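Major capsid protein (PDB 5TIP) builds the icosahedral shell of a large chlorella virus, self-assembling as trimers of a glycosylated capsid protein. Local coordinates at residues P268-Q273 and P297-T302; Y274-N279 and N405-L410. One frame throughout, in Å; residues are numbered along the deposited sequence.

Contact 1 of 2, residues P268-Q273 and P297-T302; sequences PTNYGQ and PDYGNT. With BGC (beta-D-glucopyranose), chain F; GLA (alpha-D-galactopyranose), chain B.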
loop_
_atom_site.group_PDB
_atom_site.type_symbol
_atom_site.label_atom_id
_atom_site.label_comp_id
_atom_site.label_asym_id
_atom_site.label_seq_id
_atom_site.Cartn_x
_atom_site.Cartn_y
_atom_site.Cartn_z
ATOM N N PRO A 268 -10.012 -21.258 -21.954
ATOM C CA PRO A 268 -11.096 -21.781 -21.103
ATOM C C PRO A 268 -10.762 -23.089 -20.405
ATOM O O PRO A 268 -11.470 -23.459 -19.458
ATOM C CB PRO A 268 -12.262 -21.957 -22.083
ATOM C CG PRO A 268 -11.617 -22.061 -23.430
ATOM C CD PRO A 268 -10.402 -21.187 -23.372
ATOM N N THR A 269 -9.712 -23.791 -20.833
ATOM C CA THR A 269 -9.350 -25.049 -20.191
ATOM C C THR A 269 -8.826 -24.824 -18.776
ATOM O O THR A 269 -9.110 -25.618 -17.871
ATOM C CB THR A 269 -8.313 -25.789 -21.038
ATOM O OG1 THR A 269 -8.824 -25.975 -22.363
ATOM C CG2 THR A 269 -7.995 -27.149 -20.432
ATOM N N ASN A 270 -8.076 -23.745 -18.559
ATOM C CA ASN A 270 -7.406 -23.495 -17.289
ATOM C C ASN A 270 -7.919 -22.200 -16.677
ATOM O O ASN A 270 -7.964 -21.164 -17.349
ATOM C CB ASN A 270 -5.891 -23.427 -17.472
ATOM C CG ASN A 270 -5.321 -24.701 -18.057
ATOM O OD1 ASN A 270 -5.562 -25.794 -17.544
ATOM N ND2 ASN A 270 -4.569 -24.570 -19.143
ATOM N N TYR A 271 -8.293 -22.265 -15.402
ATOM C CA TYR A 271 -8.864 -21.114 -14.719
ATOM C C TYR A 271 -7.808 -20.037 -14.514
ATOM O O TYR A 271 -6.690 -20.322 -14.075
ATOM C CB TYR A 271 -9.452 -21.536 -13.374
ATOM C CG TYR A 271 -10.085 -20.403 -12.600
ATOM C CD1 TYR A 271 -11.318 -19.886 -12.974
ATOM C CD2 TYR A 271 -9.454 -19.854 -11.492
ATOM C CE1 TYR A 271 -11.905 -18.852 -12.269
ATOM C CE2 TYR A 271 -10.034 -18.819 -10.780
ATOM C CZ TYR A 271 -11.259 -18.323 -11.174
ATOM O OH TYR A 271 -11.842 -17.294 -10.472
ATOM N N GLY A 272 -8.167 -18.798 -14.836
ATOM C CA GLY A 272 -7.271 -17.680 -14.632
ATOM C C GLY A 272 -6.074 -17.625 -15.550
ATOM O O GLY A 272 -5.203 -16.774 -15.349
ATOM N N GLN A 273 -5.992 -18.500 -16.550
ATOM C CA GLN A 273 -4.878 -18.471 -17.494
ATOM C C GLN A 273 -5.152 -17.385 -18.524
ATOM O O GLN A 273 -5.959 -17.566 -19.439
ATOM C CB GLN A 273 -4.680 -19.826 -18.163
ATOM C CG GLN A 273 -3.446 -19.860 -19.057
ATOM C CD GLN A 273 -3.427 -21.039 -20.007
ATOM O OE1 GLN A 273 -4.122 -22.032 -19.801
ATOM N NE2 GLN A 273 -2.621 -20.935 -21.057
ATOM N N PRO A 297 -0.242 -25.940 -17.251
ATOM C CA PRO A 297 0.336 -24.799 -16.540
ATOM C C PRO A 297 0.969 -25.213 -15.220
ATOM O O PRO A 297 0.741 -26.304 -14.695
ATOM C CB PRO A 297 -0.867 -23.877 -16.291
ATOM C CG PRO A 297 -2.001 -24.458 -17.082
ATOM C CD PRO A 297 -1.712 -25.910 -17.230
ATOM N N ASP A 298 1.787 -24.306 -14.693
ATOM C CA ASP A 298 2.192 -24.350 -13.291
ATOM C C ASP A 298 1.029 -23.747 -12.516
ATOM O O ASP A 298 0.965 -22.538 -12.294
ATOM C CB ASP A 298 3.495 -23.587 -13.080
ATOM C CG ASP A 298 4.030 -23.709 -11.662
ATOM O OD1 ASP A 298 3.356 -24.323 -10.808
ATOM O OD2 ASP A 298 5.139 -23.192 -11.404
ATOM N N TYR A 299 0.095 -24.613 -12.107
ATOM C CA TYR A 299 -1.218 -24.161 -11.647
ATOM C C TYR A 299 -1.106 -23.121 -10.538
ATOM O O TYR A 299 -1.770 -22.080 -10.579
ATOM C CB TYR A 299 -2.046 -25.357 -11.175
ATOM C CG TYR A 299 -2.437 -26.309 -12.280
ATOM C CD1 TYR A 299 -3.408 -25.963 -13.211
ATOM C CD2 TYR A 299 -1.842 -27.558 -12.389
ATOM C CE1 TYR A 299 -3.771 -26.832 -14.221
ATOM C CE2 TYR A 299 -2.200 -28.434 -13.396
ATOM C CZ TYR A 299 -3.164 -28.066 -14.308
ATOM O OH TYR A 299 -3.522 -28.934 -15.312
ATOM N N GLY A 300 -0.257 -23.381 -9.545
ATOM C CA GLY A 300 -0.082 -22.429 -8.463
ATOM C C GLY A 300 0.496 -21.104 -8.909
ATOM O O GLY A 300 0.343 -20.100 -8.204
ATOM N N ASN A 301 1.146 -21.075 -10.071
ATOM C CA ASN A 301 1.769 -19.864 -10.587
ATOM C C ASN A 301 1.214 -19.542 -11.970
ATOM O O ASN A 301 1.970 -19.238 -12.899
ATOM C CB ASN A 301 3.291 -20.031 -10.622
ATOM C CG ASN A 301 3.867 -20.416 -9.264
ATOM O OD1 ASN A 301 3.602 -19.756 -8.260
ATOM N ND2 ASN A 301 4.658 -21.488 -9.232
ATOM N N THR A 302 -0.112 -19.616 -12.110
ATOM C CA THR A 302 -0.749 -19.419 -13.409
ATOM C C THR A 302 -0.555 -17.994 -13.916
ATOM O O THR A 302 -0.352 -17.779 -15.118
ATOM C CB THR A 302 -2.237 -19.758 -13.314
ATOM O OG1 THR A 302 -2.390 -21.141 -12.973
ATOM C CG2 THR A 302 -2.939 -19.494 -14.632
HETATM C C2 BGC F . 5.434 -23.325 -7.889
HETATM C C3 BGC F . 6.054 -23.756 -6.555
HETATM C C4 BGC F . 7.103 -22.754 -6.102
HETATM C C5 BGC F . 6.539 -21.342 -6.134
HETATM C C6 BGC F . 7.619 -20.336 -5.767
HETATM C C1 BGC F . 5.013 -21.866 -7.869
HETATM O O2 BGC F . 4.265 -24.075 -8.188
HETATM O O3 BGC F . 6.679 -25.035 -6.695
HETATM O O4 BGC F . 7.572 -23.088 -4.798
HETATM O O5 BGC F . 6.080 -21.030 -7.443
HETATM O O6 BGC F . 8.743 -20.519 -6.632
HETATM C C1 GLA B . 6.330 -28.440 -9.138
HETATM C C2 GLA B . 6.936 -28.026 -10.474
HETATM C C3 GLA B . 6.090 -26.947 -11.134
HETATM C C4 GLA B . 4.634 -27.386 -11.206
HETATM C C5 GLA B . 4.141 -27.841 -9.837
HETATM C C6 GLA B . 2.712 -28.361 -9.930
HETATM O O2 GLA B . 8.263 -27.531 -10.268
HETATM O O3 GLA B . 6.581 -26.695 -12.454
HETATM O O4 GLA B . 4.501 -28.459 -12.144
HETATM O O5 GLA B . 4.985 -28.874 -9.332
HETATM O O6 GLA B . 1.910 -27.424 -10.654
HETATM O O HOH W 1 -5.052 -29.128 -18.016
HETATM O O HOH W 2 -5.018 -22.468 -14.042
#

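Contact 2 of 2, residues Y274-N279 and N405-L410; sequences YTALAN and NTATLL. With BGC (beta-D-glucopyranose), chain H; BGC (beta-D-glucopyranose), chain E.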
loop_
_atom_site.group_PDB
_atom_site.type_symbol
_atom_site.label_atom_id
_atom_site.label_comp_id
_atom_site.label_asym_id
_atom_site.label_seq_id
_atom_site.Cartn_x
_atom_site.Cartn_y
_atom_site.Cartn_z
ATOM N N TYR A 274 -4.472 -16.250 -18.379
ATOM C CA TYR A 274 -4.626 -15.124 -19.286
ATOM C C TYR A 274 -3.431 -14.946 -20.210
ATOM O O TYR A 274 -3.444 -14.043 -21.053
ATOM C CB TYR A 274 -4.856 -13.834 -18.491
ATOM C CG TYR A 274 -6.100 -13.852 -17.632
ATOM C CD1 TYR A 274 -7.266 -14.464 -18.072
ATOM C CD2 TYR A 274 -6.110 -13.254 -16.380
ATOM C CE1 TYR A 274 -8.403 -14.480 -17.290
ATOM C CE2 TYR A 274 -7.242 -13.262 -15.591
ATOM C CZ TYR A 274 -8.386 -13.877 -16.050
ATOM O OH TYR A 274 -9.517 -13.887 -15.268
ATOM N N THR A 275 -2.403 -15.779 -20.076
ATOM C CA THR A 275 -1.202 -15.679 -20.887
ATOM C C THR A 275 -0.853 -17.055 -21.436
ATOM O O THR A 275 -1.428 -18.073 -21.043
ATOM C CB THR A 275 -0.027 -15.109 -20.082
ATOM O OG1 THR A 275 0.119 -15.852 -18.865
ATOM C CG2 THR A 275 -0.270 -13.643 -19.753
ATOM N N ALA A 276 0.107 -17.075 -22.353
ATOM C CA ALA A 276 0.531 -18.317 -22.978
ATOM C C ALA A 276 1.478 -19.091 -22.070
ATOM O O ALA A 276 2.236 -18.514 -21.285
ATOM C CB ALA A 276 1.209 -18.036 -24.318
ATOM N N LEU A 277 1.421 -20.415 -22.178
ATOM C CA LEU A 277 2.341 -21.269 -21.443
ATOM C C LEU A 277 3.658 -21.385 -22.198
ATOM O O LEU A 277 3.678 -21.459 -23.430
ATOM C CB LEU A 277 1.734 -22.656 -21.228
ATOM C CG LEU A 277 0.351 -22.718 -20.576
ATOM C CD1 LEU A 277 -0.116 -24.159 -20.431
ATOM C CD2 LEU A 277 0.359 -22.017 -19.228
ATOM N N ALA A 278 4.761 -21.399 -21.452
ATOM C CA ALA A 278 6.086 -21.452 -22.052
ATOM C C ALA A 278 7.039 -22.163 -21.103
ATOM O O ALA A 278 6.768 -22.306 -19.910
ATOM C CB ALA A 278 6.612 -20.051 -22.389
ATOM N N ASN A 279 8.167 -22.600 -21.654
ATOM C CA ASN A 279 9.182 -23.338 -20.900
ATOM C C ASN A 279 10.145 -22.390 -20.189
ATOM O O ASN A 279 11.364 -22.469 -20.334
ATOM C CB ASN A 279 9.917 -24.287 -21.840
ATOM C CG ASN A 279 10.765 -25.323 -21.113
ATOM O OD1 ASN A 279 10.838 -25.353 -19.884
ATOM N ND2 ASN A 279 11.375 -26.213 -21.893
ATOM N N ASN A 405 3.782 -19.695 -29.406
ATOM C CA ASN A 405 2.790 -20.351 -30.249
ATOM C C ASN A 405 1.645 -20.944 -29.441
ATOM O O ASN A 405 0.589 -21.244 -30.007
ATOM C CB ASN A 405 3.441 -21.448 -31.090
ATOM C CG ASN A 405 3.824 -22.661 -30.269
ATOM O OD1 ASN A 405 4.231 -22.552 -29.115
ATOM N ND2 ASN A 405 3.648 -23.838 -30.859
ATOM N N THR A 406 1.826 -21.121 -28.133
ATOM C CA THR A 406 0.757 -21.639 -27.292
ATOM C C THR A 406 -0.312 -20.600 -26.996
ATOM O O THR A 406 -1.315 -20.934 -26.360
ATOM C CB THR A 406 1.329 -22.160 -25.970
ATOM O OG1 THR A 406 2.032 -21.101 -25.306
ATOM C CG2 THR A 406 2.282 -23.318 -26.214
ATOM N N ALA A 407 -0.124 -19.359 -27.446
ATOM C CA ALA A 407 -1.102 -18.303 -27.220
ATOM C C ALA A 407 -2.377 -18.501 -28.023
ATOM O O ALA A 407 -3.372 -17.821 -27.745
ATOM C CB ALA A 407 -0.490 -16.944 -27.555
ATOM N N THR A 408 -2.374 -19.402 -29.007
ATOM C CA THR A 408 -3.567 -19.660 -29.801
ATOM C C THR A 408 -4.683 -20.309 -28.993
ATOM O O THR A 408 -5.815 -20.381 -29.484
ATOM C CB THR A 408 -3.221 -20.539 -31.002
ATOM O OG1 THR A 408 -2.585 -21.739 -30.549
ATOM C CG2 THR A 408 -2.291 -19.795 -31.948
ATOM N N LEU A 409 -4.399 -20.779 -27.779
ATOM C CA LEU A 409 -5.433 -21.349 -26.927
ATOM C C LEU A 409 -6.225 -20.289 -26.174
ATOM O O LEU A 409 -7.252 -20.618 -25.572
ATOM C CB LEU A 409 -4.812 -22.326 -25.929
ATOM C CG LEU A 409 -4.099 -23.554 -26.497
ATOM C CD1 LEU A 409 -3.667 -24.485 -25.377
ATOM C CD2 LEU A 409 -4.999 -24.284 -27.479
ATOM N N LEU A 410 -5.778 -19.031 -26.196
ATOM C CA LEU A 410 -6.485 -17.934 -25.537
ATOM C C LEU A 410 -7.619 -17.462 -26.449
ATOM O O LEU A 410 -7.552 -16.421 -27.105
ATOM C CB LEU A 410 -5.520 -16.802 -25.212
ATOM C CG LEU A 410 -4.291 -17.158 -24.373
ATOM C CD1 LEU A 410 -3.372 -15.954 -24.236
ATOM C CD2 LEU A 410 -4.697 -17.683 -23.006
HETATM C C2 BGC H . 2.905 -26.028 -30.513
HETATM C C3 BGC H . 3.226 -27.409 -29.949
HETATM C C4 BGC H . 4.705 -27.711 -30.103
HETATM C C5 BGC H . 5.569 -26.552 -29.632
HETATM C C6 BGC H . 7.041 -26.842 -29.902
HETATM C C1 BGC H . 3.879 -24.971 -29.983
HETATM O O2 BGC H . 1.568 -25.665 -30.147
HETATM O O3 BGC H . 2.511 -28.432 -30.658
HETATM O O4 BGC H . 5.030 -28.881 -29.341
HETATM O O5 BGC H . 5.212 -25.340 -30.274
HETATM O O6 BGC H . 7.251 -26.981 -31.312
HETATM C C2 BGC E . 12.770 -28.032 -22.344
HETATM C C3 BGC E . 13.992 -28.848 -21.956
HETATM C C4 BGC E . 15.116 -27.900 -21.564
HETATM C C5 BGC E . 14.655 -26.902 -20.508
HETATM C C6 BGC E . 15.768 -25.905 -20.210
HETATM C C1 BGC E . 12.387 -27.039 -21.253
HETATM O O2 BGC E . 11.675 -28.912 -22.598
HETATM O O3 BGC E . 14.428 -29.599 -23.090
HETATM O O4 BGC E . 16.234 -28.647 -21.071
HETATM O O5 BGC E . 13.495 -26.193 -20.947
HETATM O O6 BGC E . 15.312 -24.945 -19.251
#

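Contact 1 of 2, residues P268-Q273 and P297-T302
Thr302 packs its methyl group against the end of the type II beta turn that runs from Asn270 to Gln273, and here the contact is tight. CG2 of Thr302 lies 3.6 Å from Gln273 CA and just as close to the carbonyl oxygen of Gly272. The rotamer (chi1 -63°) divides the labour: CG2 faces the turn, while Thr302 OG1 folds back to donate to Tyr299 O at 2.6 Å. A water beside this packing donates to both Tyr271 O and Thr302 OG1. Next to it, the amide of Asn270 lies against the CG-CD edge of Pro297, ND2 3.3 Å from Pro297 CG. That amide is held by a nearly straight bond (167°) from Asn270 ND2 to Gln273 OE1, 2.7 Å long and in the Asn270 amide plane; Asn267 ND2 also donates to this oxygen. The looser side is partly exposed. Asn270 OD1 approaches the edge of the Tyr299 ring, and a water bonded to Tyr299 OH reaches Asn270 OD1 only weakly. Beyond lies the glycan site, where glucose on Asn301 donates from O2 to Asp298 OD1. Since no direct hydrogen bond crosses between the segments, the two parts of this capsid loop are joined by close packing and bridging water.

Contact 2 of 2, residues Y274-N279 and N405-L410
Ala276 and Ala407 mark the closest backbone approach, their CA atoms 4.5 Å apart, and the separation widens to 7.1 Å between the CA atoms of Tyr274 and Leu410. Residues 274-279 form an extended but irregular run, and 405-410 run alongside it in roughly the opposite direction as a 3-10 turn of helix, 405-409, that connects strand 402-404 to strand 412-426. The setting is the second jelly roll of the double jelly-roll fold of this capsid family, and the contact joins two of its inter-strand connections. Thr406 supplies the polar link. Its OG1 donates to Leu277 O over a short 2.5 Å, meeting a lone pair in the carbonyl plane; the hydroxyl sits between the backbone N and carbonyl carbon (chi1 58°), which turns it to face the extended run. Next to it the methyl groups of the two alanines touch, Ala276 CB lying 3.8 Å from Ala407 CB. At the other end Leu410 forks over the Tyr274-Thr275 backbone, with CD1 3.7 Å from Tyr274 O and CD2 3.8 Å from Thr275 O. The Tyr274 side chain leaves the backbone on the far side and packs on Arg113 and Thr114 of helix 109-119, its OH hydrogen-bonded to Asp110 OD1. Both segments also carry sugar: Asn279 and Asn405 are glycosylated, their ND2 atoms bonded to glucose C1. Within the 3-10 turn, Thr408 OG1 donates to Asn405 O at 3.3 Å, nearly in line with the carbonyl bond (161°).

Contacts 1 and 2 share one long connection, between strands 257-266 and 312-319: residues 268-273 run straight on into 274-279. Contact 1 folds that connection back on itself and is only partly buried, and waters bridge its polar groups. Contact 2 brings in the distant 405-410 segment, is buried where its residues touch, and relies on a direct hydroxyl-to-carbonyl bond together with the packing of two alanines and Leu410. Their centres lie about 11 Å apart, and the two pack together: Leu277 CD1 meets Pro297 N, and Leu410 CD2 meets Gln273 O. Asn279 and Asn301 lie on the shared connection and Asn405 on the loop packed against it, so three sugar chains leave from these two loops.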